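Local coordinates for protein glycerophosphoryl diester phosphodiesterase (Parabacteroides distasonis, PDB 3MZ2) that probably hydrolyses glycerophosphodiesters to glycerol 3-phosphate and an alcohol, at residues Gly44-Ser49 / Phe105-Pro110; Pro61-Ile66 / Gly131-Ile136; Thr71-Ile76 / Asp96-Glu101; Ile162-Gly167 / Gln193-Asn198. One frame throughout, in Å; residues are numbered along the deposited sequence.

Contact 1 of 4, residues Gly44-Ser49 / Phe105-Pro110; sequences GYPENS and FRLKDP
Pro46 and Asp109 bring two loops together, their CA atoms 4.2 Å apart. One loop leads into helix 50-59, the other lies between helices 99-102 and 122-129. One end of the contact is pinned by Gly44, whose backbone takes a positive phi of 77° that suits glycine. Gly44 N gives a nearly straight hydrogen bond of 2.8 Å to Asp109 OD2, meeting it on the anti side and close to the carboxylate plane. With CG set between its backbone N and carbonyl carbon (chi1 69°), Asp109 holds the carboxylate against the Gly44 amide, and Asn113 ND2 is hydrogen-bonded to the same oxygen. With an alanine here, the Gly44 amide and Asn113 would probably lose their shared acceptor, leaving the Gly44 backbone freer to move. Further in, the Pro46 ring lies across Leu107, its CG 3.6 Å from Leu107 CB, while Pro46 CB comes to 3.4 Å from Lys108 O. Leu107 then reaches past the proline, and its CD1 rests 3.7 Å from Ser49 CB. A water bridges the backbones, giving a proton to Lys108 O and accepting from Glu47 N. The Glu47 carboxylate turns to Arg38, Arg41 and Arg86, with a sulfate ion about 4 Å from the side chain. Such a loop, following the first strand of a TIM barrel and carrying the sequence PENS, is consistent with the phosphate-binding mouth of this phosphodiesterase family.

Contact 2 of 4, residues Pro61-Ile66 / Gly131-Ile136; sequences PATFEI and GKTILI
Phe64 and Leu135 pair within the parallel barrel wall, where strand 63-70 lies beside strand 135-137. Phe64 binds both ways: its N donates to Ile134 O (3.1 Å), nearly along the C=O axis, and its O accepts from Ile136 N (2.8 Å). Ile66 N continues the pairing with a 2.9 Å bond to Ile136 O. Before the regular pairing begins, the Thr133 side chain makes the link instead, its OG1 turned anti to the backbone N (chi1 -175°) and giving a 2.6 Å bond to Ala62 O on a lone pair in the carbonyl plane. Its CG2 meets the Phe64 ring at the edge, 3.9 Å from Phe64 CD2. Phe64, Ile66 and Leu135 face helices 50-59 and 122-129, and Ile66 CD1 packs 3.9 Å from Leu135 CD1. On the face of Glu65 and Ile136, Glu65 OE1 accepts from Arg38 N and the side chain lies about 5 Å from a sulfate ion. Thr63 lies alongside Ile134, with Thr63 CG2 3.7 Å from Ile134 CB. Two parallel neighbouring strands, joined by a long connection that ends in helix 122-129 packed against them, follow the beta-alpha-beta pattern of a TIM barrel.

Contact 3 of 4, residues Thr71-Ile76 / Asp96-Glu101; sequences TKDSVI and DYTWEE
Asp73 and Trp99 make the central bond: Asp73 OD1 accepts from Trp99 N at 3.0 Å, on the syn side of the carboxylate. Beside it, Lys72 N donates to Tyr97 O at 2.8 Å, reaching the oxygen from above the carbonyl plane. Val75 adds an apolar touch, its CG2 4.0 Å from Trp99 CB. A water between Asp73 OD2, to which it donates, and Glu100 N extends the grip to the next helix amide; these amide partners at a helix start would probably favour the negative carboxylate. Asp73 CG sits between its backbone N and carbonyl carbon (chi1 53°), which turns OD1 to Trp99 N. Thr71 steadies it, its OG1 donating to the same Asp73 OD1 at 2.7 Å, from the face of the carboxylate plane opposite to Trp99 N. Thr71 OG1 also accepts from Val75 N at 3.0 Å, tying the loop to itself. A valine in its place is likely to leave Val75 N without that acceptor and the Asp73 carboxylate freer to swing from Trp99 N. Further out, Ser74 N returns to Thr71 O, closing a type I turn. On the helix side, within residues 96-101, Thr98 N donates to Glu101 OE1 (2.8 Å) while Glu101 N donates to Thr98 OG1 (3.1 Å). These reciprocal bonds are a capping box, and the loop joining the antiparallel strands 63-70 and 76-78 is thus docked, near the surface, on the N-terminus of helix 99-102.

Contact 4 of 4, residues Ile162-Gly167 / Gln193-Asn198; sequences ITVHDG and QDYEDN
Asp194 and Tyr195 reach Gly167 through different first torsions: Asp194 CG stands anti to its backbone N (chi1 -177°), whereas Tyr195 CG lies beside its own N (chi1 -65°). The aspartate thereby puts OD2 2.8 Å from Gly167 N, which gives it a nearly straight hydrogen bond from above the carboxylate plane. Tyr195 lays its ring beside the backbone of Asp166 and Gly167, with Tyr195 CE1 3.4 Å from Asp166 C and Tyr195 CD1 3.6 Å from Gly167 CA. Val164 CG2 approaches the same ring atom, 4.3 Å from Tyr195 CE1, and Tyr195 OH is hydrogen-bonded to Phe185 O. Gly167 fits because it has no side chain: a CB would run into Asp194 O and Asn198 ND2. Asn198 adds a further contact, its CB 3.4 Å from Gly167 O. At this helix end Asp194 O is gripped twice, by Asn198 N at 3.0 Å and by Asn198 ND2 at 3.1 Å, the two donors coming from opposite faces of the carbonyl plane. The ND2 bond probably limits how the Asn198 side-chain amide can turn, and Arg171 NE is bonded to Asn198 OD1. The contact thus fastens the end of strand 160-164 and the first residue of helix 167-176 to the C-terminal turn of helix 189-197. Strand 182-185 lies alongside, its Ala184 touching Val164 and Tyr195, and Ala168 of the second subunit packs on Asp166.

Contact 2 lies nearest the middle of the chain, within the parallel barrel sheet, with contacts 1 and 3 on one side of the chain's centre and contact 4 opposite contact 1. Contact 1 is about 18 Å from contact 2 between centres and still touches it, through Asn48 and Ile66. Contact 3, its centre about 18 Å from that of contact 1, meets that contact where Phe105 packs on Tyr97; along the chain it is nested inside the loops closed by contacts 1 and 2, whose segments alternate. Contact 4 follows later and reaches contact 2 through neighbouring strands 135-137 and 160-164. One TIM-barrel domain thus carries all four, joining its wall, its loops and its outer helices.

Contact 1 of 4, residues Gly44-Ser49 / Phe105-Pro110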
# COMPACT_ATOMS: atom_id res chain seq x y z
N GLY A 44 -9.94 -3.12 -26.54
CA GLY A 44 -11.25 -3.64 -26.19
C GLY A 44 -11.40 -4.45 -24.89
O GLY A 44 -12.50 -4.92 -24.59
N TYR A 45 -10.30 -4.61 -24.15
CA TYR A 45 -10.25 -5.47 -22.96
C TYR A 45 -9.59 -4.73 -21.80
O TYR A 45 -8.38 -4.75 -21.61
CB TYR A 45 -9.56 -6.81 -23.30
CG TYR A 45 -10.41 -7.62 -24.25
CD1 TYR A 45 -11.59 -8.16 -23.80
CD2 TYR A 45 -10.09 -7.78 -25.60
CE1 TYR A 45 -12.40 -8.88 -24.61
CE2 TYR A 45 -10.95 -8.50 -26.44
CZ TYR A 45 -12.10 -9.06 -25.91
OH TYR A 45 -13.02 -9.79 -26.63
N PRO A 46 -10.42 -4.06 -20.99
CA PRO A 46 -9.89 -3.36 -19.83
C PRO A 46 -9.29 -4.24 -18.72
O PRO A 46 -9.66 -5.41 -18.55
CB PRO A 46 -11.13 -2.63 -19.30
CG PRO A 46 -12.12 -2.63 -20.42
CD PRO A 46 -11.87 -3.89 -21.13
N GLU A 47 -8.37 -3.67 -17.96
CA GLU A 47 -7.91 -4.21 -16.66
C GLU A 47 -9.07 -4.54 -15.77
O GLU A 47 -10.09 -3.83 -15.84
CB GLU A 47 -7.18 -3.11 -15.89
CG GLU A 47 -5.87 -2.80 -16.36
CD GLU A 47 -5.23 -1.64 -15.62
OE1 GLU A 47 -5.63 -1.23 -14.48
OE2 GLU A 47 -4.24 -1.17 -16.21
N ASN A 48 -8.90 -5.56 -14.93
CA ASN A 48 -9.87 -5.87 -13.86
C ASN A 48 -11.30 -5.93 -14.39
O ASN A 48 -12.23 -5.34 -13.82
CB ASN A 48 -9.73 -4.85 -12.71
CG ASN A 48 -8.53 -5.13 -11.83
OD1 ASN A 48 -8.43 -6.19 -11.21
ND2 ASN A 48 -7.61 -4.15 -11.73
N SER A 49 -11.47 -6.67 -15.47
CA SER A 49 -12.79 -6.87 -16.06
C SER A 49 -13.02 -8.33 -16.31
O SER A 49 -12.10 -9.08 -16.64
CB SER A 49 -12.96 -6.08 -17.36
OG SER A 49 -12.28 -6.69 -18.46
N PHE A 105 -20.84 3.74 -14.61
CA PHE A 105 -19.62 4.00 -15.37
C PHE A 105 -19.23 2.82 -16.23
O PHE A 105 -19.71 1.71 -16.04
CB PHE A 105 -18.46 4.34 -14.44
CG PHE A 105 -18.70 5.56 -13.62
CD1 PHE A 105 -19.00 6.78 -14.21
CD2 PHE A 105 -18.61 5.50 -12.24
CE1 PHE A 105 -19.22 7.91 -13.44
CE2 PHE A 105 -18.82 6.63 -11.46
CZ PHE A 105 -19.13 7.83 -12.06
N ARG A 106 -18.35 3.08 -17.21
CA ARG A 106 -17.87 2.04 -18.12
C ARG A 106 -16.36 2.07 -18.14
O ARG A 106 -15.73 3.13 -17.97
CB ARG A 106 -18.43 2.27 -19.54
CG ARG A 106 -19.94 2.01 -19.68
CD ARG A 106 -20.32 0.65 -19.12
NE ARG A 106 -21.70 0.33 -19.47
CZ ARG A 106 -22.78 0.65 -18.75
NH1 ARG A 106 -22.68 1.27 -17.57
NH2 ARG A 106 -23.98 0.32 -19.21
N LEU A 107 -15.79 0.89 -18.33
CA LEU A 107 -14.35 0.74 -18.32
C LEU A 107 -13.73 1.10 -19.65
O LEU A 107 -14.30 0.84 -20.71
CB LEU A 107 -14.00 -0.71 -17.97
CG LEU A 107 -14.38 -1.19 -16.56
CD1 LEU A 107 -14.07 -2.70 -16.38
CD2 LEU A 107 -13.75 -0.35 -15.46
N LYS A 108 -12.52 1.63 -19.55
CA LYS A 108 -11.71 2.02 -20.71
C LYS A 108 -10.60 0.99 -20.91
O LYS A 108 -10.04 0.52 -19.94
CB LYS A 108 -11.04 3.39 -20.47
CG LYS A 108 -11.86 4.65 -20.66
CD LYS A 108 -11.03 5.86 -20.12
CE LYS A 108 -11.76 7.22 -20.18
NZ LYS A 108 -11.29 8.23 -19.14
N ASP A 109 -10.29 0.66 -22.16
CA ASP A 109 -9.12 -0.19 -22.48
C ASP A 109 -7.84 0.66 -22.38
O ASP A 109 -7.93 1.85 -22.11
CB ASP A 109 -9.30 -0.88 -23.84
CG ASP A 109 -9.24 0.09 -25.05
OD1 ASP A 109 -8.77 1.24 -24.90
OD2 ASP A 109 -9.62 -0.36 -26.16
N PRO A 110 -6.65 0.05 -22.58
CA PRO A 110 -5.43 0.86 -22.37
C PRO A 110 -5.23 1.99 -23.40
O PRO A 110 -4.48 2.94 -23.13
CB PRO A 110 -4.29 -0.17 -22.42
CG PRO A 110 -4.94 -1.51 -22.37
CD PRO A 110 -6.36 -1.38 -22.75
O HOH W 1 -7.67 -0.99 -19.08

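Contact 2 of 4, residues Pro61-Ile66 / Gly131-Ile136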
# COMPACT_ATOMS: atom_id res chain seq x y z
N PRO A 61 -4.21 -20.92 -20.90
CA PRO A 61 -4.45 -21.03 -19.46
C PRO A 61 -3.71 -19.93 -18.73
O PRO A 61 -2.62 -19.56 -19.14
CB PRO A 61 -3.88 -22.41 -19.10
CG PRO A 61 -2.99 -22.73 -20.16
CD PRO A 61 -3.40 -22.04 -21.40
N ALA A 62 -4.31 -19.39 -17.67
CA ALA A 62 -3.67 -18.36 -16.89
C ALA A 62 -4.36 -18.27 -15.53
O ALA A 62 -5.50 -18.69 -15.39
CB ALA A 62 -3.74 -17.00 -17.62
N THR A 63 -3.65 -17.70 -14.57
CA THR A 63 -4.19 -17.19 -13.33
C THR A 63 -4.33 -15.69 -13.49
O THR A 63 -3.83 -15.12 -14.46
CB THR A 63 -3.28 -17.47 -12.14
OG1 THR A 63 -1.98 -16.96 -12.43
CG2 THR A 63 -3.19 -18.99 -11.90
N PHE A 64 -5.08 -15.06 -12.59
CA PHE A 64 -5.32 -13.62 -12.68
C PHE A 64 -5.05 -12.93 -11.34
O PHE A 64 -5.66 -13.24 -10.34
CB PHE A 64 -6.77 -13.35 -13.14
CG PHE A 64 -7.07 -13.92 -14.51
CD1 PHE A 64 -6.51 -13.33 -15.61
CD2 PHE A 64 -7.78 -15.06 -14.68
CE1 PHE A 64 -6.75 -13.83 -16.89
CE2 PHE A 64 -8.00 -15.59 -15.96
CZ PHE A 64 -7.44 -14.98 -17.07
N GLU A 65 -4.17 -11.94 -11.39
CA GLU A 65 -3.85 -11.10 -10.25
C GLU A 65 -4.77 -9.89 -10.36
O GLU A 65 -4.86 -9.28 -11.41
CB GLU A 65 -2.39 -10.69 -10.37
CG GLU A 65 -1.94 -9.86 -9.19
CD GLU A 65 -2.02 -8.38 -9.39
OE1 GLU A 65 -2.36 -7.88 -10.48
OE2 GLU A 65 -1.72 -7.69 -8.38
N ILE A 66 -5.54 -9.59 -9.31
CA ILE A 66 -6.58 -8.59 -9.38
C ILE A 66 -6.50 -7.64 -8.18
O ILE A 66 -5.81 -7.93 -7.17
CB ILE A 66 -7.98 -9.29 -9.50
CG1 ILE A 66 -8.27 -10.18 -8.30
CG2 ILE A 66 -8.01 -10.12 -10.80
CD1 ILE A 66 -9.64 -10.90 -8.28
N GLY A 131 -13.30 -23.56 -10.76
CA GLY A 131 -13.27 -24.57 -11.83
C GLY A 131 -12.68 -24.12 -13.15
O GLY A 131 -12.64 -24.91 -14.12
N LYS A 132 -12.28 -22.85 -13.23
CA LYS A 132 -11.65 -22.31 -14.42
C LYS A 132 -10.21 -21.84 -14.21
O LYS A 132 -9.36 -22.04 -15.08
CB LYS A 132 -12.44 -21.15 -14.98
CG LYS A 132 -13.87 -21.48 -15.32
CD LYS A 132 -14.55 -20.27 -15.91
CE LYS A 132 -16.03 -20.52 -16.07
NZ LYS A 132 -16.89 -20.56 -14.80
N THR A 133 -9.93 -21.16 -13.09
CA THR A 133 -8.65 -20.51 -12.89
C THR A 133 -8.42 -20.27 -11.38
O THR A 133 -9.14 -20.80 -10.54
CB THR A 133 -8.61 -19.16 -13.69
OG1 THR A 133 -7.31 -18.55 -13.59
CG2 THR A 133 -9.65 -18.18 -13.19
N ILE A 134 -7.40 -19.51 -11.05
CA ILE A 134 -7.08 -19.12 -9.69
C ILE A 134 -6.94 -17.62 -9.73
O ILE A 134 -6.30 -17.09 -10.63
CB ILE A 134 -5.72 -19.70 -9.25
CG1 ILE A 134 -5.66 -21.20 -9.43
CG2 ILE A 134 -5.35 -19.30 -7.78
CD1 ILE A 134 -4.30 -21.74 -9.51
N LEU A 135 -7.54 -16.92 -8.78
CA LEU A 135 -7.36 -15.51 -8.64
C LEU A 135 -6.32 -15.23 -7.57
O LEU A 135 -6.18 -15.99 -6.58
CB LEU A 135 -8.72 -14.89 -8.21
CG LEU A 135 -9.94 -15.15 -9.10
CD1 LEU A 135 -11.19 -14.52 -8.48
CD2 LEU A 135 -9.67 -14.69 -10.51
N ILE A 136 -5.60 -14.13 -7.72
CA ILE A 136 -4.55 -13.75 -6.80
C ILE A 136 -4.81 -12.31 -6.36
O ILE A 136 -4.82 -11.39 -7.19
CB ILE A 136 -3.15 -13.88 -7.44
CG1 ILE A 136 -2.98 -15.30 -8.01
CG2 ILE A 136 -2.07 -13.54 -6.34
CD1 ILE A 136 -1.63 -15.55 -8.81
O HOH W 2 -6.90 -21.31 -17.04

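Contact 3 of 4, residues Thr71-Ile76 / Asp96-Glu101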
# COMPACT_ATOMS: atom_id res chain seq x y z
N THR A 71 -16.09 0.22 -2.20
CA THR A 71 -17.02 1.28 -2.61
C THR A 71 -17.46 2.07 -1.39
O THR A 71 -17.10 1.73 -0.25
CB THR A 71 -18.27 0.68 -3.24
OG1 THR A 71 -18.97 -0.10 -2.26
CG2 THR A 71 -17.92 -0.22 -4.44
N LYS A 72 -18.30 3.07 -1.63
CA LYS A 72 -18.85 3.87 -0.52
C LYS A 72 -19.66 3.01 0.43
O LYS A 72 -19.68 3.26 1.64
CB LYS A 72 -19.75 5.00 -1.04
CG LYS A 72 -20.32 5.87 0.08
CD LYS A 72 -21.29 6.93 -0.41
CE LYS A 72 -21.64 7.92 0.73
NZ LYS A 72 -22.90 8.70 0.49
N ASP A 73 -20.34 1.99 -0.12
CA ASP A 73 -21.14 1.07 0.71
C ASP A 73 -20.41 -0.25 1.07
O ASP A 73 -21.06 -1.26 1.38
CB ASP A 73 -22.56 0.83 0.13
CG ASP A 73 -22.58 0.39 -1.33
OD1 ASP A 73 -21.55 0.54 -2.04
OD2 ASP A 73 -23.67 -0.07 -1.75
N SER A 74 -19.06 -0.23 1.01
CA SER A 74 -18.21 -1.29 1.54
C SER A 74 -18.34 -2.62 0.75
O SER A 74 -18.06 -3.71 1.29
CB SER A 74 -18.46 -1.46 3.05
OG SER A 74 -17.95 -0.33 3.77
N VAL A 75 -18.75 -2.50 -0.51
CA VAL A 75 -18.74 -3.59 -1.46
C VAL A 75 -17.32 -3.66 -2.01
O VAL A 75 -16.71 -2.63 -2.30
CB VAL A 75 -19.76 -3.36 -2.56
CG1 VAL A 75 -19.70 -4.48 -3.63
CG2 VAL A 75 -21.17 -3.27 -1.93
N ILE A 76 -16.78 -4.87 -2.11
CA ILE A 76 -15.48 -5.07 -2.74
C ILE A 76 -15.63 -5.22 -4.26
O ILE A 76 -16.29 -6.17 -4.76
CB ILE A 76 -14.72 -6.29 -2.17
CG1 ILE A 76 -14.60 -6.22 -0.66
CG2 ILE A 76 -13.32 -6.41 -2.83
CD1 ILE A 76 -14.21 -7.54 -0.08
N ASP A 96 -15.97 7.05 -3.32
CA ASP A 96 -17.04 8.09 -3.29
C ASP A 96 -18.41 7.59 -3.79
O ASP A 96 -19.39 8.32 -3.67
CB ASP A 96 -16.75 9.32 -4.18
CG ASP A 96 -15.47 10.06 -3.82
OD1 ASP A 96 -15.20 10.30 -2.61
OD2 ASP A 96 -14.80 10.50 -4.79
N TYR A 97 -18.47 6.40 -4.38
CA TYR A 97 -19.67 5.92 -5.05
C TYR A 97 -20.13 4.59 -4.46
O TYR A 97 -19.32 3.76 -4.10
CB TYR A 97 -19.38 5.70 -6.54
CG TYR A 97 -19.00 6.97 -7.27
CD1 TYR A 97 -19.97 7.83 -7.74
CD2 TYR A 97 -17.66 7.26 -7.54
CE1 TYR A 97 -19.63 8.99 -8.42
CE2 TYR A 97 -17.31 8.43 -8.21
CZ TYR A 97 -18.30 9.28 -8.66
OH TYR A 97 -18.00 10.43 -9.35
N THR A 98 -21.43 4.41 -4.35
CA THR A 98 -21.96 3.10 -4.05
C THR A 98 -21.72 2.20 -5.22
O THR A 98 -21.49 2.70 -6.35
CB THR A 98 -23.48 3.12 -3.79
OG1 THR A 98 -24.15 3.56 -4.97
CG2 THR A 98 -23.82 4.06 -2.64
N TRP A 99 -21.84 0.89 -4.98
CA TRP A 99 -21.75 -0.12 -6.03
C TRP A 99 -22.75 0.21 -7.14
O TRP A 99 -22.40 0.20 -8.30
CB TRP A 99 -21.96 -1.56 -5.49
CG TRP A 99 -22.18 -2.55 -6.64
CD1 TRP A 99 -21.21 -3.17 -7.40
CD2 TRP A 99 -23.43 -2.98 -7.19
NE1 TRP A 99 -21.79 -3.98 -8.36
CE2 TRP A 99 -23.15 -3.86 -8.26
CE3 TRP A 99 -24.76 -2.67 -6.91
CZ2 TRP A 99 -24.17 -4.46 -9.03
CZ3 TRP A 99 -25.77 -3.28 -7.66
CH2 TRP A 99 -25.46 -4.16 -8.71
N GLU A 100 -24.00 0.50 -6.77
CA GLU A 100 -25.02 0.80 -7.76
C GLU A 100 -24.65 2.01 -8.62
O GLU A 100 -24.81 1.98 -9.84
CB GLU A 100 -26.36 0.98 -7.10
CG GLU A 100 -27.49 1.07 -8.08
CD GLU A 100 -28.82 1.21 -7.42
OE1 GLU A 100 -28.88 1.15 -6.17
OE2 GLU A 100 -29.82 1.38 -8.15
N GLU A 101 -24.13 3.07 -7.99
CA GLU A 101 -23.66 4.25 -8.74
C GLU A 101 -22.51 3.93 -9.67
O GLU A 101 -22.49 4.36 -10.84
CB GLU A 101 -23.26 5.37 -7.77
CG GLU A 101 -24.44 5.97 -7.00
CD GLU A 101 -24.04 6.81 -5.82
OE1 GLU A 101 -22.92 6.65 -5.28
OE2 GLU A 101 -24.87 7.61 -5.38
O HOH W 3 -25.12 -0.02 -4.17

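Contact 4 of 4, residues Ile162-Gly167 / Gln193-Asn198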
# COMPACT_ATOMS: atom_id res chain seq x y z
N ILE A 162 -3.59 -15.25 -1.84
CA ILE A 162 -3.37 -13.93 -1.22
C ILE A 162 -1.93 -13.49 -1.46
O ILE A 162 -1.01 -14.23 -1.21
CB ILE A 162 -3.64 -13.99 0.30
CG1 ILE A 162 -5.07 -14.52 0.56
CG2 ILE A 162 -3.45 -12.58 0.95
CD1 ILE A 162 -5.29 -15.05 2.02
N THR A 163 -1.76 -12.26 -1.96
CA THR A 163 -0.43 -11.69 -2.14
C THR A 163 0.01 -11.14 -0.80
O THR A 163 -0.74 -10.40 -0.16
CB THR A 163 -0.42 -10.56 -3.19
OG1 THR A 163 -0.87 -11.08 -4.42
CG2 THR A 163 1.04 -10.02 -3.35
N VAL A 164 1.23 -11.51 -0.41
CA VAL A 164 1.83 -11.06 0.85
C VAL A 164 3.22 -10.54 0.56
O VAL A 164 3.94 -11.11 -0.31
CB VAL A 164 1.89 -12.20 1.91
CG1 VAL A 164 0.45 -12.58 2.37
CG2 VAL A 164 2.67 -13.42 1.42
N HIS A 165 3.56 -9.45 1.23
CA HIS A 165 4.82 -8.77 0.97
C HIS A 165 5.97 -9.22 1.89
O HIS A 165 7.12 -8.94 1.62
CB HIS A 165 4.65 -7.26 1.02
CG HIS A 165 3.74 -6.72 -0.03
ND1 HIS A 165 2.92 -5.63 0.19
CD2 HIS A 165 3.47 -7.15 -1.28
CE1 HIS A 165 2.22 -5.39 -0.90
NE2 HIS A 165 2.54 -6.29 -1.82
N ASP A 166 5.65 -9.90 2.98
CA ASP A 166 6.68 -10.34 3.92
C ASP A 166 6.13 -11.46 4.78
O ASP A 166 4.94 -11.83 4.70
CB ASP A 166 7.23 -9.17 4.78
CG ASP A 166 6.26 -8.70 5.85
OD1 ASP A 166 5.07 -9.04 5.78
OD2 ASP A 166 6.70 -7.96 6.77
N GLY A 167 6.99 -12.03 5.61
CA GLY A 167 6.57 -13.19 6.39
C GLY A 167 5.56 -12.89 7.48
O GLY A 167 4.77 -13.75 7.85
N GLN A 193 14.73 -16.08 4.28
CA GLN A 193 14.88 -16.32 5.70
C GLN A 193 13.66 -15.83 6.49
O GLN A 193 13.23 -16.49 7.45
CB GLN A 193 16.16 -15.68 6.28
CG GLN A 193 16.48 -16.08 7.75
CD GLN A 193 16.91 -17.53 7.91
OE1 GLN A 193 17.80 -18.01 7.19
NE2 GLN A 193 16.31 -18.24 8.86
N ASP A 194 13.17 -14.67 6.11
CA ASP A 194 11.96 -14.05 6.71
C ASP A 194 10.77 -15.04 6.72
O ASP A 194 10.10 -15.22 7.76
CB ASP A 194 11.58 -12.79 5.90
CG ASP A 194 10.41 -12.05 6.48
OD1 ASP A 194 10.20 -12.12 7.71
OD2 ASP A 194 9.71 -11.38 5.70
N TYR A 195 10.45 -15.64 5.58
CA TYR A 195 9.32 -16.57 5.58
C TYR A 195 9.58 -17.76 6.46
O TYR A 195 8.67 -18.24 7.14
CB TYR A 195 8.90 -17.02 4.17
CG TYR A 195 8.39 -15.85 3.40
CD1 TYR A 195 7.09 -15.40 3.56
CD2 TYR A 195 9.24 -15.16 2.56
CE1 TYR A 195 6.62 -14.30 2.89
CE2 TYR A 195 8.80 -14.02 1.88
CZ TYR A 195 7.48 -13.59 2.04
OH TYR A 195 6.98 -12.49 1.39
N GLU A 196 10.83 -18.25 6.47
CA GLU A 196 11.17 -19.39 7.31
C GLU A 196 11.05 -19.02 8.77
O GLU A 196 10.49 -19.77 9.55
CB GLU A 196 12.57 -19.94 7.00
CG GLU A 196 12.58 -20.49 5.63
CD GLU A 196 13.92 -21.03 5.16
OE1 GLU A 196 14.96 -20.67 5.76
OE2 GLU A 196 13.91 -21.81 4.18
N ASP A 197 11.52 -17.83 9.13
CA ASP A 197 11.47 -17.39 10.52
C ASP A 197 10.02 -17.21 11.00
O ASP A 197 9.74 -17.36 12.21
CB ASP A 197 12.23 -16.08 10.68
CG ASP A 197 13.74 -16.28 10.67
OD1 ASP A 197 14.20 -17.44 10.69
OD2 ASP A 197 14.48 -15.29 10.61
N ASN A 198 9.12 -16.90 10.07
CA ASN A 198 7.70 -16.77 10.38
C ASN A 198 6.91 -18.07 10.21
O ASN A 198 5.69 -18.08 10.31
CB ASN A 198 7.05 -15.65 9.54
CG ASN A 198 7.31 -14.28 10.15
OD1 ASN A 198 6.66 -13.92 11.10
ND2 ASN A 198 8.33 -13.59 9.67
O HOH W 4 8.21 -10.15 8.26